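PDB 4MXN: uncharacterized protein from Parabacteroides merdae, which is uncharacterised but probably acts as a glycoside hydrolase on pectin-like polysaccharides. Local coordinates for residues T35-D46 with Y63-V74. Numbering follows the deposited sequence.
Sequences TLNTRSIQRAVD and YLTGSIELKSNV
OE1 of Q42 takes the backbone N-H of E69, 2.7 Å from OE1 to N, with the donor lying in the plane of the side-chain carbonyl, on a lone pair; a water that also donates to S67 O gives the same oxygen a second proton. The other half of the amide answers the same residue: Q42 NE2 donates to E69 O at 2.8 Å, nearly straight at 172°. The carboxamide thus pairs with both backbone polar groups of E69, as a neighbouring strand would. CG stands anti to the backbone N, and a bend at chi2 (60°) turns the amide to the strand edge. The second proton on NE2 goes to D46 OD1, which also receives K71 NZ at 2.9 Å in a salt bridge. The two nitrogens reach that oxygen from opposite faces of the carboxylate. The three bonds to E69 N, E69 O and D46 OD1 limit the rotation of the amide, and K71 is bent at chi2 and chi4 on its way to D46.

Here helix 38-50 caps the open N-terminal end of the right-handed parallel beta-helix expected of the family; the axis of its part 38-46 runs at 93° to strand 63-65. Beneath the polar row, I41 CG2 packs on I68 CG2 at 3.8 Å, the two side chains crossing at about a right angle, while L56 and F58 of strand 54-58 also touch I41. V45 sets CG1 against the backbone of E69 and K71 and reaches V74 CG1.

At the start of the helix, T38 OG1, beside the backbone N, accepts G66 N at 2.8 Å; CG2, anti to that N, comes 3.3 Å from S67 O. One residue earlier, just ahead of the helix, N37 N donates to L64 O at 3.0 Å, supplemented by a weak bond from N37 ND2; OD1 of the same amide accepts from K30 N.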
loop_
_atom_site.group_PDB
_atom_site.type_symbol
_atom_site.label_atom_id
_atom_site.label_comp_id
_atom_site.label_asym_id
_atom_site.label_seq_id
_atom_site.Cartn_x
_atom_site.Cartn_y
_atom_site.Cartn_z
ATOM N N THR A 35 8.689 11.323 14.017
ATOM C CA THR A 35 8.647 12.430 13.039
ATOM C C THR A 35 7.720 12.047 11.886
ATOM O O THR A 35 7.920 10.974 11.306
ATOM C CB THR A 35 10.059 12.717 12.502
ATOM O OG1 THR A 35 10.858 13.204 13.581
ATOM C CG2 THR A 35 10.058 13.700 11.312
ATOM N N LEU A 36 6.724 12.888 11.556
ATOM C CA LEU A 36 5.800 12.617 10.448
ATOM C C LEU A 36 6.495 13.018 9.141
ATOM O O LEU A 36 6.788 14.186 8.932
ATOM C CB LEU A 36 4.461 13.349 10.638
ATOM C CG LEU A 36 3.385 13.029 9.597
ATOM C CD1 LEU A 36 3.033 11.531 9.609
ATOM C CD2 LEU A 36 2.150 13.924 9.758
ATOM N N ASN A 37 6.779 12.042 8.291
ATOM C CA ASN A 37 7.599 12.220 7.095
ATOM C C ASN A 37 6.853 12.421 5.781
ATOM O O ASN A 37 7.501 12.497 4.745
ATOM C CB ASN A 37 8.471 10.975 6.930
ATOM C CG ASN A 37 9.474 10.775 8.026
ATOM O OD1 ASN A 37 10.348 11.607 8.238
ATOM N ND2 ASN A 37 9.381 9.650 8.717
ATOM N N THR A 38 5.526 12.512 5.804
ATOM C CA THR A 38 4.707 12.538 4.581
ATOM C C THR A 38 5.205 13.515 3.494
ATOM O O THR A 38 5.431 13.095 2.366
ATOM C CB THR A 38 3.266 12.835 4.934
ATOM O OG1 THR A 38 2.941 12.116 6.127
ATOM C CG2 THR A 38 2.317 12.476 3.808
ATOM N N ARG A 39 5.344 14.804 3.840
ATOM C CA ARG A 39 5.748 15.827 2.882
ATOM C C ARG A 39 7.172 15.617 2.353
ATOM O O ARG A 39 7.407 15.842 1.155
ATOM C CB ARG A 39 5.582 17.224 3.491
ATOM C CG ARG A 39 4.093 17.618 3.698
ATOM C CD ARG A 39 3.371 18.004 2.409
ATOM N NE ARG A 39 3.899 19.271 1.908
ATOM C CZ ARG A 39 3.320 20.441 2.117
ATOM N NH1 ARG A 39 2.154 20.509 2.745
ATOM N NH2 ARG A 39 3.889 21.554 1.684
ATOM N N SER A 40 8.112 15.164 3.207
ATOM C CA SER A 40 9.491 14.956 2.757
ATOM C C SER A 40 9.585 13.717 1.863
ATOM O O SER A 40 10.329 13.743 0.874
ATOM C CB SER A 40 10.460 14.865 3.931
ATOM O OG SER A 40 10.449 16.074 4.676
ATOM N N ILE A 41 8.805 12.653 2.175
ATOM C CA ILE A 41 8.771 11.453 1.313
ATOM C C ILE A 41 8.180 11.854 -0.045
ATOM O O ILE A 41 8.731 11.491 -1.081
ATOM C CB ILE A 41 7.964 10.277 1.964
ATOM C CG1 ILE A 41 8.653 9.740 3.236
ATOM C CG2 ILE A 41 7.752 9.147 0.922
ATOM C CD1 ILE A 41 7.761 8.841 4.141
ATOM N N GLN A 42 7.047 12.613 -0.025
ATOM C CA GLN A 42 6.393 13.053 -1.256
ATOM C C GLN A 42 7.345 13.872 -2.127
ATOM O O GLN A 42 7.384 13.671 -3.344
ATOM C CB GLN A 42 5.114 13.872 -0.968
ATOM C CG GLN A 42 4.268 14.105 -2.227
ATOM C CD GLN A 42 3.841 12.782 -2.815
ATOM O OE1 GLN A 42 3.184 11.978 -2.146
ATOM N NE2 GLN A 42 4.291 12.481 -4.038
ATOM N N ARG A 43 8.082 14.817 -1.510
ATOM C CA ARG A 43 9.028 15.647 -2.251
ATOM C C ARG A 43 10.156 14.779 -2.842
ATOM O O ARG A 43 10.574 15.005 -3.990
ATOM C CB ARG A 43 9.577 16.781 -1.373
ATOM C CG ARG A 43 10.532 17.727 -2.132
ATOM C CD ARG A 43 9.868 18.591 -3.210
ATOM N NE ARG A 43 8.961 19.595 -2.649
ATOM C CZ ARG A 43 9.086 20.911 -2.800
ATOM N NH1 ARG A 43 10.096 21.416 -3.501
ATOM N NH2 ARG A 43 8.201 21.733 -2.252
ATOM N N ALA A 44 10.618 13.763 -2.086
ATOM C CA ALA A 44 11.651 12.860 -2.603
ATOM C C ALA A 44 11.118 12.102 -3.837
ATOM O O ALA A 44 11.790 12.061 -4.866
ATOM C CB ALA A 44 12.090 11.884 -1.521
ATOM N N VAL A 45 9.860 11.579 -3.746
ATOM C CA VAL A 45 9.216 10.835 -4.841
ATOM C C VAL A 45 9.104 11.749 -6.066
ATOM O O VAL A 45 9.483 11.326 -7.151
ATOM C CB VAL A 45 7.845 10.230 -4.418
ATOM C CG1 VAL A 45 7.035 9.766 -5.636
ATOM C CG2 VAL A 45 8.050 9.073 -3.447
ATOM N N ASP A 46 8.607 13.007 -5.872
ATOM C CA ASP A 46 8.416 14.008 -6.928
ATOM C C ASP A 46 9.753 14.381 -7.584
ATOM O O ASP A 46 9.834 14.451 -8.817
ATOM C CB ASP A 46 7.720 15.268 -6.376
ATOM C CG ASP A 46 6.291 15.067 -5.898
ATOM O OD1 ASP A 46 5.722 13.983 -6.151
ATOM O OD2 ASP A 46 5.753 15.984 -5.238
ATOM N N TYR A 63 9.489 4.578 10.036
ATOM C CA TYR A 63 9.200 5.820 9.338
ATOM C C TYR A 63 7.713 6.116 9.401
ATOM O O TYR A 63 6.911 5.456 8.733
ATOM C CB TYR A 63 9.682 5.753 7.882
ATOM C CG TYR A 63 11.172 5.497 7.732
ATOM C CD1 TYR A 63 11.674 4.197 7.655
ATOM C CD2 TYR A 63 12.068 6.553 7.580
ATOM C CE1 TYR A 63 13.036 3.956 7.479
ATOM C CE2 TYR A 63 13.427 6.322 7.365
ATOM C CZ TYR A 63 13.907 5.022 7.328
ATOM O OH TYR A 63 15.243 4.781 7.134
ATOM N N LEU A 64 7.338 7.095 10.220
ATOM C CA LEU A 64 5.950 7.505 10.378
ATOM C C LEU A 64 5.513 8.269 9.138
ATOM O O LEU A 64 6.264 9.114 8.658
ATOM C CB LEU A 64 5.798 8.383 11.631
ATOM C CG LEU A 64 4.369 8.660 12.120
ATOM C CD1 LEU A 64 3.713 7.409 12.713
ATOM C CD2 LEU A 64 4.388 9.769 13.194
ATOM N N THR A 65 4.306 7.977 8.625
ATOM C CA THR A 65 3.834 8.667 7.418
ATOM C C THR A 65 2.317 8.649 7.285
ATOM O O THR A 65 1.631 7.760 7.803
ATOM C CB THR A 65 4.466 8.028 6.131
ATOM O OG1 THR A 65 4.176 8.858 5.003
ATOM C CG2 THR A 65 3.957 6.613 5.848
ATOM N N GLY A 66 1.838 9.611 6.504
ATOM C CA GLY A 66 0.481 9.665 5.999
ATOM C C GLY A 66 0.522 9.125 4.576
ATOM O O GLY A 66 1.488 8.447 4.189
ATOM N N SER A 67 -0.491 9.461 3.761
ATOM C CA SER A 67 -0.582 8.991 2.371
ATOM C C SER A 67 0.501 9.563 1.474
ATOM O O SER A 67 0.729 10.774 1.421
ATOM C CB SER A 67 -1.956 9.301 1.790
ATOM O OG SER A 67 -2.904 8.476 2.446
ATOM N N ILE A 68 1.181 8.650 0.767
ATOM C CA ILE A 68 2.245 8.950 -0.201
ATOM C C ILE A 68 1.728 8.672 -1.592
ATOM O O ILE A 68 1.205 7.581 -1.839
ATOM C CB ILE A 68 3.513 8.093 0.089
ATOM C CG1 ILE A 68 4.053 8.289 1.528
ATOM C CG2 ILE A 68 4.592 8.311 -0.985
ATOM C CD1 ILE A 68 4.803 7.039 2.100
ATOM N N GLU A 69 1.890 9.639 -2.512
ATOM C CA GLU A 69 1.499 9.454 -3.893
ATOM C C GLU A 69 2.728 9.049 -4.716
ATOM O O GLU A 69 3.641 9.855 -4.928
ATOM C CB GLU A 69 0.840 10.709 -4.454
ATOM C CG GLU A 69 0.381 10.509 -5.890
ATOM C CD GLU A 69 -0.353 11.643 -6.570
ATOM O OE1 GLU A 69 -0.293 12.795 -6.086
ATOM O OE2 GLU A 69 -0.944 11.385 -7.640
ATOM N N LEU A 70 2.755 7.789 -5.156
ATOM C CA LEU A 70 3.839 7.263 -5.985
ATOM C C LEU A 70 3.726 7.889 -7.388
ATOM O O LEU A 70 2.614 8.129 -7.865
ATOM C CB LEU A 70 3.739 5.713 -6.019
ATOM C CG LEU A 70 4.915 4.875 -6.498
ATOM C CD1 LEU A 70 6.281 5.418 -6.012
ATOM C CD2 LEU A 70 4.724 3.420 -6.058
ATOM N N LYS A 71 4.859 8.248 -7.993
ATOM C CA LYS A 71 4.853 8.892 -9.316
ATOM C C LYS A 71 5.549 8.016 -10.335
ATOM O O LYS A 71 6.336 7.165 -9.952
ATOM C CB LYS A 71 5.506 10.286 -9.270
ATOM C CG LYS A 71 4.794 11.293 -8.340
ATOM C CD LYS A 71 3.442 11.772 -8.892
ATOM C CE LYS A 71 2.754 12.755 -7.978
ATOM N NZ LYS A 71 3.449 14.068 -7.924
ATOM N N SER A 72 5.283 8.247 -11.635
ATOM C CA SER A 72 5.859 7.474 -12.732
ATOM C C SER A 72 7.374 7.361 -12.644
ATOM O O SER A 72 8.060 8.342 -12.348
ATOM C CB SER A 72 5.472 8.070 -14.082
ATOM O OG SER A 72 4.073 7.948 -14.291
ATOM N N ASN A 73 7.875 6.134 -12.872
ATOM C CA ASN A 73 9.289 5.743 -12.931
ATOM C C ASN A 73 9.958 5.727 -11.555
ATOM O O ASN A 73 11.185 5.633 -11.478
ATOM C CB ASN A 73 10.076 6.613 -13.923
ATOM C CG ASN A 73 9.448 6.607 -15.283
ATOM O OD1 ASN A 73 9.155 5.550 -15.840
ATOM N ND2 ASN A 73 9.153 7.776 -15.807
ATOM N N VAL A 74 9.155 5.710 -10.479
ATOM C CA VAL A 74 9.667 5.660 -9.113
ATOM C C VAL A 74 9.287 4.335 -8.477
ATOM O O VAL A 74 8.159 3.883 -8.622
ATOM C CB VAL A 74 9.177 6.852 -8.239
ATOM C CG1 VAL A 74 9.740 6.784 -6.813
ATOM C CG2 VAL A 74 9.523 8.194 -8.888
HETATM O O HOH W 1 9.204 8.739 11.634
HETATM O O HOH W 2 1.580 12.822 0.106
#